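Local atomic coordinates of UspA1 (Moraxella catarrhalis, PDB entry 3PR7), a protein that is a trimeric autotransporter adhesin of the bacterial surface, whose binding of fibronectin and the host receptor CEACAM1 is linked to mechanosensitive responses. Residues Gly109-Val122 / Gly125-Val137. Numbering follows the deposited sequence.
Sequences GGGYNEATIENSTV and GGYNQAKGRNSTV
Tyr112 lays its CB, 3.5 Å from CE1 of Tyr127, and one side of its ring over a face of the Tyr127 ring, the planes 3° apart but slid until they barely overlap. In this YadA-type left-handed parallel beta-roll, equivalent residues of successive 15-residue coils stack in register. Asn113 joins the coils differently, by hydrogen bonds. With CG anti to the carbonyl carbon (chi1 -64°), its amide lies beside the backbone, where OD1 accepts from N of Asn128 (2.8 Å), in the carbonyl plane. ND2 donates to O of Gly125 from above the carbonyl plane; the N-H of Gly111 reaches that oxygen from the opposite face. Asn128 OD1 likewise accepts from Asn143. At the type II turns, ND2 of Asn119 hydrogen-bonds to OD1 of Asn134 (3.2 Å), whose own ND2 donates to Asp149. Asn119 packs on Gly126, and Thr121 on Gly125, of a second subunit. Inside, CG2 of Val122 meets CB of Val137. Outside, OE1 of Glu114 accepts an N-H from NE2 of Gln129 (2.8 Å) on its syn side, 31° out of the carboxylate plane, with Lys131 NZ at long salt-bridge range. Buried positions thus stack identical residues, amides bonding coil to coil, while charged surface positions pair complementary groups.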
ATOM      1  N   GLY A 109       3.521   6.923 -17.268  1.00 37.78           N
ATOM      2  CA  GLY A 109       3.304   8.250 -17.837  1.00 37.66           C
ATOM      3  C   GLY A 109       3.615   9.332 -16.821  1.00 37.45           C
ATOM      4  O   GLY A 109       4.423   9.127 -15.915  1.00 37.48           O
ATOM      5  N   GLY A 110       2.967  10.484 -16.963  1.00 37.70           N
ATOM      6  CA  GLY A 110       3.172  11.593 -16.037  1.00 37.99           C
ATOM      7  C   GLY A 110       4.317  12.499 -16.448  1.00 38.31           C
ATOM      8  O   GLY A 110       4.730  12.509 -17.609  1.00 38.37           O
ATOM      9  N   GLY A 111       4.836  13.259 -15.493  1.00 38.95           N
ATOM     10  CA  GLY A 111       5.887  14.225 -15.790  1.00 39.98           C
ATOM     11  C   GLY A 111       7.115  14.122 -14.911  1.00 40.95           C
ATOM     12  O   GLY A 111       7.005  14.006 -13.685  1.00 41.26           O
ATOM     13  N   TYR A 112       8.284  14.165 -15.547  1.00 41.87           N
ATOM     14  CA  TYR A 112       9.574  14.251 -14.856  1.00 43.83           C
ATOM     15  C   TYR A 112       9.823  13.087 -13.901  1.00 43.81           C
ATOM     16  O   TYR A 112      10.350  13.267 -12.802  1.00 45.28           O
ATOM     17  CB  TYR A 112       9.709  15.598 -14.137  1.00 45.61           C
ATOM     18  CG  TYR A 112       9.572  16.781 -15.065  1.00 47.88           C
ATOM     19  CD1 TYR A 112       8.326  17.345 -15.333  1.00 48.61           C
ATOM     20  CD2 TYR A 112      10.690  17.329 -15.687  1.00 51.54           C
ATOM     21  CE1 TYR A 112       8.193  18.419 -16.199  1.00 51.22           C
ATOM     22  CE2 TYR A 112      10.571  18.408 -16.549  1.00 54.04           C
ATOM     23  CZ  TYR A 112       9.321  18.948 -16.807  1.00 54.04           C
ATOM     24  OH  TYR A 112       9.204  20.026 -17.664  1.00 56.65           O
ATOM     25  N   ASN A 113       9.444  11.892 -14.338  1.00 42.78           N
ATOM     26  CA  ASN A 113       9.649  10.684 -13.558  1.00 43.27           C
ATOM     27  C   ASN A 113      10.920   9.951 -13.976  1.00 45.13           C
ATOM     28  O   ASN A 113      11.356  10.058 -15.124  1.00 45.30           O
ATOM     29  CB  ASN A 113       8.427   9.775 -13.679  1.00 41.60           C
ATOM     30  CG  ASN A 113       7.168  10.408 -13.099  1.00 40.26           C
ATOM     31  OD1 ASN A 113       7.195  11.010 -12.022  1.00 40.33           O
ATOM     32  ND2 ASN A 113       6.055  10.266 -13.811  1.00 37.37           N
ATOM     33  N   GLU A 114      11.518   9.218 -13.039  1.00 47.29           N
ATOM     34  CA  GLU A 114      12.759   8.486 -13.300  1.00 50.19           C
ATOM     35  C   GLU A 114      12.700   7.059 -12.775  1.00 50.06           C
ATOM     36  O   GLU A 114      12.468   6.840 -11.585  1.00 50.78           O
ATOM     37  CB  GLU A 114      13.955   9.200 -12.663  1.00 53.43           C
ATOM     38  CG  GLU A 114      14.354  10.515 -13.317  1.00 59.14           C
ATOM     39  CD  GLU A 114      15.321  11.331 -12.463  1.00 69.11           C
ATOM     40  OE1 GLU A 114      15.569  10.959 -11.292  1.00 73.60           O
ATOM     41  OE2 GLU A 114      15.835  12.354 -12.964  1.00 73.48           O
ATOM     42  N   ALA A 115      12.903   6.096 -13.671  1.00 49.73           N
ATOM     43  CA  ALA A 115      13.093   4.696 -13.295  1.00 50.57           C
ATOM     44  C   ALA A 115      14.481   4.279 -13.772  1.00 52.85           C
ATOM     45  O   ALA A 115      14.705   4.095 -14.969  1.00 52.72           O
ATOM     46  CB  ALA A 115      12.009   3.821 -13.912  1.00 49.01           C
ATOM     47  N   THR A 116      15.411   4.141 -12.831  1.00 52.60           N
ATOM     48  CA  THR A 116      16.836   4.121 -13.177  1.00 55.14           C
ATOM     49  C   THR A 116      17.578   2.790 -13.020  1.00 57.16           C
ATOM     50  O   THR A 116      18.677   2.641 -13.551  1.00 59.67           O
ATOM     51  CB  THR A 116      17.609   5.225 -12.423  1.00 55.61           C
ATOM     52  OG1 THR A 116      17.519   4.992 -11.014  1.00 55.53           O
ATOM     53  CG2 THR A 116      17.034   6.601 -12.745  1.00 54.40           C
ATOM     54  N   ILE A 117      17.004   1.833 -12.296  1.00 56.54           N
ATOM     55  CA  ILE A 117      17.659   0.529 -12.124  1.00 58.94           C
ATOM     56  C   ILE A 117      16.779  -0.630 -12.594  1.00 58.87           C
ATOM     57  O   ILE A 117      15.606  -0.443 -12.908  1.00 56.96           O
ATOM     58  CB  ILE A 117      18.176   0.300 -10.666  1.00 59.98           C
ATOM     59  CG1 ILE A 117      19.166   1.400 -10.270  1.00 61.27           C
ATOM     60  CG2 ILE A 117      18.858  -1.068 -10.525  1.00 63.27           C
ATOM     61  CD1 ILE A 117      20.189   0.993  -9.202  1.00 64.04           C
ATOM     62  N   GLU A 118      17.378  -1.819 -12.660  1.00 61.47           N
ATOM     63  CA  GLU A 118      16.699  -3.043 -13.068  1.00 62.47           C
ATOM     64  C   GLU A 118      15.359  -3.223 -12.360  1.00 59.61           C
ATOM     65  O   GLU A 118      15.272  -3.113 -11.133  1.00 58.88           O
ATOM     66  CB  GLU A 118      17.597  -4.257 -12.819  1.00 66.56           C
ATOM     67  CG  GLU A 118      17.116  -5.535 -13.499  1.00 72.14           C
ATOM     68  CD  GLU A 118      17.985  -6.745 -13.198  1.00 81.01           C
ATOM     69  OE1 GLU A 118      18.415  -6.917 -12.032  1.00 84.83           O
ATOM     70  OE2 GLU A 118      18.226  -7.537 -14.133  1.00 84.85           O
ATOM     71  N   ASN A 119      14.324  -3.479 -13.161  1.00 58.02           N
ATOM     72  CA  ASN A 119      12.975  -3.805 -12.681  1.00 56.03           C
ATOM     73  C   ASN A 119      12.257  -2.701 -11.903  1.00 52.39           C
ATOM     74  O   ASN A 119      11.247  -2.961 -11.248  1.00 51.92           O
ATOM     75  CB  ASN A 119      12.976  -5.108 -11.868  1.00 58.49           C
ATOM     76  CG  ASN A 119      13.424  -6.308 -12.679  1.00 61.90           C
ATOM     77  OD1 ASN A 119      12.985  -6.509 -13.815  1.00 62.75           O
ATOM     78  ND2 ASN A 119      14.294  -7.127 -12.092  1.00 64.73           N
ATOM     79  N   SER A 120      12.766  -1.476 -11.972  1.00 50.03           N
ATOM     80  CA  SER A 120      12.118  -0.367 -11.272  1.00 47.01           C
ATOM     81  C   SER A 120      10.905   0.120 -12.062  1.00 45.60           C
ATOM     82  O   SER A 120      10.870  -0.001 -13.292  1.00 46.39           O
ATOM     83  CB  SER A 120      13.102   0.771 -10.987  1.00 46.10           C
ATOM     84  OG  SER A 120      13.655   1.288 -12.182  1.00 46.07           O
ATOM     85  N   THR A 121       9.906   0.643 -11.352  1.00 43.87           N
ATOM     86  CA  THR A 121       8.657   1.068 -11.980  1.00 43.35           C
ATOM     87  C   THR A 121       8.113   2.366 -11.399  1.00 41.18           C
ATOM     88  O   THR A 121       8.130   2.586 -10.184  1.00 40.59           O
ATOM     89  CB  THR A 121       7.560  -0.030 -11.881  1.00 44.75           C
ATOM     90  OG1 THR A 121       8.031  -1.238 -12.492  1.00 48.31           O
ATOM     91  CG2 THR A 121       6.271   0.405 -12.583  1.00 44.81           C
ATOM     92  N   VAL A 122       7.631   3.225 -12.288  1.00 40.54           N
ATOM     93  CA  VAL A 122       6.868   4.388 -11.896  1.00 39.15           C
ATOM     94  C   VAL A 122       5.534   4.371 -12.645  1.00 39.81           C
ATOM     95  O   VAL A 122       5.497   4.435 -13.878  1.00 40.94           O
ATOM     96  CB  VAL A 122       7.676   5.685 -12.122  1.00 38.56           C
ATOM     97  CG1 VAL A 122       6.778   6.833 -12.546  1.00 38.30           C
ATOM     98  CG2 VAL A 122       8.430   6.048 -10.868  1.00 37.93           C
ATOM     99  N   GLY A 125       2.191  10.078 -12.314  1.00 38.61           N
ATOM    100  CA  GLY A 125       2.328  11.228 -11.432  1.00 37.69           C
ATOM    101  C   GLY A 125       3.511  12.094 -11.814  1.00 37.89           C
ATOM    102  O   GLY A 125       4.007  12.018 -12.942  1.00 38.95           O
ATOM    103  N   GLY A 126       3.971  12.913 -10.871  1.00 37.26           N
ATOM    104  CA  GLY A 126       5.041  13.871 -11.137  1.00 37.86           C
ATOM    105  C   GLY A 126       6.234  13.784 -10.206  1.00 37.32           C
ATOM    106  O   GLY A 126       6.080  13.607  -8.995  1.00 36.30           O
ATOM    107  N   TYR A 127       7.425  13.906 -10.793  1.00 38.46           N
ATOM    108  CA  TYR A 127       8.694  13.988 -10.058  1.00 39.15           C
ATOM    109  C   TYR A 127       8.959  12.796  -9.144  1.00 38.11           C
ATOM    110  O   TYR A 127       9.533  12.938  -8.064  1.00 38.48           O
ATOM    111  CB  TYR A 127       8.798  15.313  -9.294  1.00 40.08           C
ATOM    112  CG  TYR A 127       8.747  16.522 -10.197  1.00 43.20           C
ATOM    113  CD1 TYR A 127       9.901  17.004 -10.814  1.00 46.65           C
ATOM    114  CD2 TYR A 127       7.539  17.177 -10.443  1.00 44.53           C
ATOM    115  CE1 TYR A 127       9.853  18.112 -11.646  1.00 50.22           C
ATOM    116  CE2 TYR A 127       7.480  18.279 -11.271  1.00 47.97           C
ATOM    117  CZ  TYR A 127       8.635  18.741 -11.869  1.00 51.13           C
ATOM    118  OH  TYR A 127       8.551  19.835 -12.681  1.00 55.25           O
ATOM    119  N   ASN A 128       8.542  11.620  -9.597  1.00 37.53           N
ATOM    120  CA  ASN A 128       8.756  10.392  -8.856  1.00 37.21           C
ATOM    121  C   ASN A 128      10.036   9.703  -9.308  1.00 38.55           C
ATOM    122  O   ASN A 128      10.399   9.761 -10.485  1.00 39.52           O
ATOM    123  CB  ASN A 128       7.549   9.470  -9.004  1.00 36.44           C
ATOM    124  CG  ASN A 128       6.304  10.036  -8.341  1.00 35.76           C
ATOM    125  OD1 ASN A 128       6.354  10.494  -7.198  1.00 35.85           O
ATOM    126  ND2 ASN A 128       5.181  10.013  -9.057  1.00 35.30           N
ATOM    127  N   GLN A 129      10.725   9.071  -8.362  1.00 39.18           N
ATOM    128  CA  GLN A 129      11.990   8.408  -8.643  1.00 40.88           C
ATOM    129  C   GLN A 129      12.031   7.000  -8.063  1.00 40.94           C
ATOM    130  O   GLN A 129      11.999   6.812  -6.845  1.00 41.07           O
ATOM    131  CB  GLN A 129      13.158   9.223  -8.087  1.00 42.63           C
ATOM    132  CG  GLN A 129      13.317  10.615  -8.673  1.00 45.02           C
ATOM    133  CD  GLN A 129      14.345  11.439  -7.923  1.00 49.41           C
ATOM    134  OE1 GLN A 129      14.149  11.792  -6.758  1.00 51.03           O
ATOM    135  NE2 GLN A 129      15.446  11.756  -8.590  1.00 52.97           N
ATOM    136  N   ALA A 130      12.086   6.012  -8.949  1.00 41.24           N
ATOM    137  CA  ALA A 130      12.352   4.637  -8.555  1.00 42.14           C
ATOM    138  C   ALA A 130      13.812   4.340  -8.884  1.00 44.15           C
ATOM    139  O   ALA A 130      14.162   4.060 -10.039  1.00 44.86           O
ATOM    140  CB  ALA A 130      11.408   3.674  -9.270  1.00 41.76           C
ATOM    141  N   LYS A 131      14.656   4.434  -7.858  1.00 45.36           N
ATOM    142  CA  LYS A 131      16.107   4.335  -8.007  1.00 47.92           C
ATOM    143  C   LYS A 131      16.681   3.045  -7.428  1.00 50.03           C
ATOM    144  O   LYS A 131      17.864   2.751  -7.611  1.00 52.50           O
ATOM    145  CB  LYS A 131      16.791   5.515  -7.321  1.00 48.80           C
ATOM    146  CG  LYS A 131      16.779   6.830  -8.072  1.00 49.32           C
ATOM    147  CD  LYS A 131      17.687   7.812  -7.331  1.00 54.73           C
ATOM    148  CE  LYS A 131      17.488   9.255  -7.764  1.00 56.51           C
ATOM    149  NZ  LYS A 131      18.077   9.534  -9.109  1.00 59.93           N
ATOM    150  N   GLY A 132      15.855   2.293  -6.707  1.00 49.56           N
ATOM    151  CA  GLY A 132      16.283   1.021  -6.139  1.00 52.16           C
ATOM    152  C   GLY A 132      15.999  -0.131  -7.075  1.00 52.87           C
ATOM    153  O   GLY A 132      15.120  -0.042  -7.931  1.00 50.94           O
ATOM    154  N   ARG A 133      16.748  -1.219  -6.931  1.00 56.17           N
ATOM    155  CA  ARG A 133      16.461  -2.405  -7.721  1.00 57.78           C
ATOM    156  C   ARG A 133      15.141  -3.009  -7.246  1.00 56.06           C
ATOM    157  O   ARG A 133      14.922  -3.177  -6.042  1.00 56.73           O
ATOM    158  CB  ARG A 133      17.598  -3.420  -7.648  1.00 62.35           C
ATOM    159  CG  ARG A 133      17.642  -4.346  -8.857  1.00 68.93           C
ATOM    160  CD  ARG A 133      18.812  -5.314  -8.790  1.00 82.94           C
ATOM    161  NE  ARG A 133      18.919  -5.935  -7.472  1.00 93.24           N
ATOM    162  CZ  ARG A 133      18.761  -7.233  -7.226  1.00101.32           C
ATOM    163  NH1 ARG A 133      18.495  -8.083  -8.214  1.00104.71           N
ATOM    164  NH2 ARG A 133      18.880  -7.683  -5.984  1.00106.25           N
ATOM    165  N   ASN A 134      14.259  -3.298  -8.204  1.00 54.04           N
ATOM    166  CA  ASN A 134      12.905  -3.796  -7.930  1.00 52.62           C
ATOM    167  C   ASN A 134      12.027  -2.792  -7.176  1.00 49.74           C
ATOM    168  O   ASN A 134      11.016  -3.173  -6.583  1.00 49.94           O
ATOM    169  CB  ASN A 134      12.937  -5.135  -7.171  1.00 55.69           C
ATOM    170  CG  ASN A 134      13.880  -6.150  -7.797  1.00 58.17           C
ATOM    171  OD1 ASN A 134      13.990  -6.248  -9.019  1.00 58.56           O
ATOM    172  ND2 ASN A 134      14.556  -6.922  -6.955  1.00 60.23           N
ATOM    173  N   SER A 135      12.409  -1.515  -7.192  1.00 47.39           N
ATOM    174  CA  SER A 135      11.640  -0.490  -6.482  1.00 44.97           C
ATOM    175  C   SER A 135      10.423  -0.062  -7.289  1.00 42.82           C
ATOM    176  O   SER A 135      10.395  -0.208  -8.511  1.00 42.80           O
ATOM    177  CB  SER A 135      12.508   0.718  -6.114  1.00 44.05           C
ATOM    178  OG  SER A 135      12.987   1.381  -7.269  1.00 43.52           O
ATOM    179  N   THR A 136       9.418   0.461  -6.591  1.00 41.51           N
ATOM    180  CA  THR A 136       8.142   0.822  -7.199  1.00 40.28           C
ATOM    181  C   THR A 136       7.604   2.115  -6.604  1.00 38.40           C
ATOM    182  O   THR A 136       7.554   2.276  -5.381  1.00 38.83           O
ATOM    183  CB  THR A 136       7.083  -0.280  -6.965  1.00 41.92           C
ATOM    184  OG1 THR A 136       7.637  -1.564  -7.284  1.00 45.17           O
ATOM    185  CG2 THR A 136       5.841  -0.041  -7.809  1.00 41.08           C
ATOM    186  N   VAL A 137       7.219   3.040  -7.473  1.00 36.81           N
ATOM    187  CA  VAL A 137       6.404   4.177  -7.071  1.00 35.26           C
ATOM    188  C   VAL A 137       5.149   4.118  -7.922  1.00 35.44           C
ATOM    189  O   VAL A 137       5.214   4.324  -9.137  1.00 35.57           O
ATOM    190  CB  VAL A 137       7.123   5.528  -7.285  1.00 34.10           C
ATOM    191  CG1 VAL A 137       6.210   6.685  -6.889  1.00 32.79           C
ATOM    192  CG2 VAL A 137       8.421   5.583  -6.493  1.00 34.41           C
TER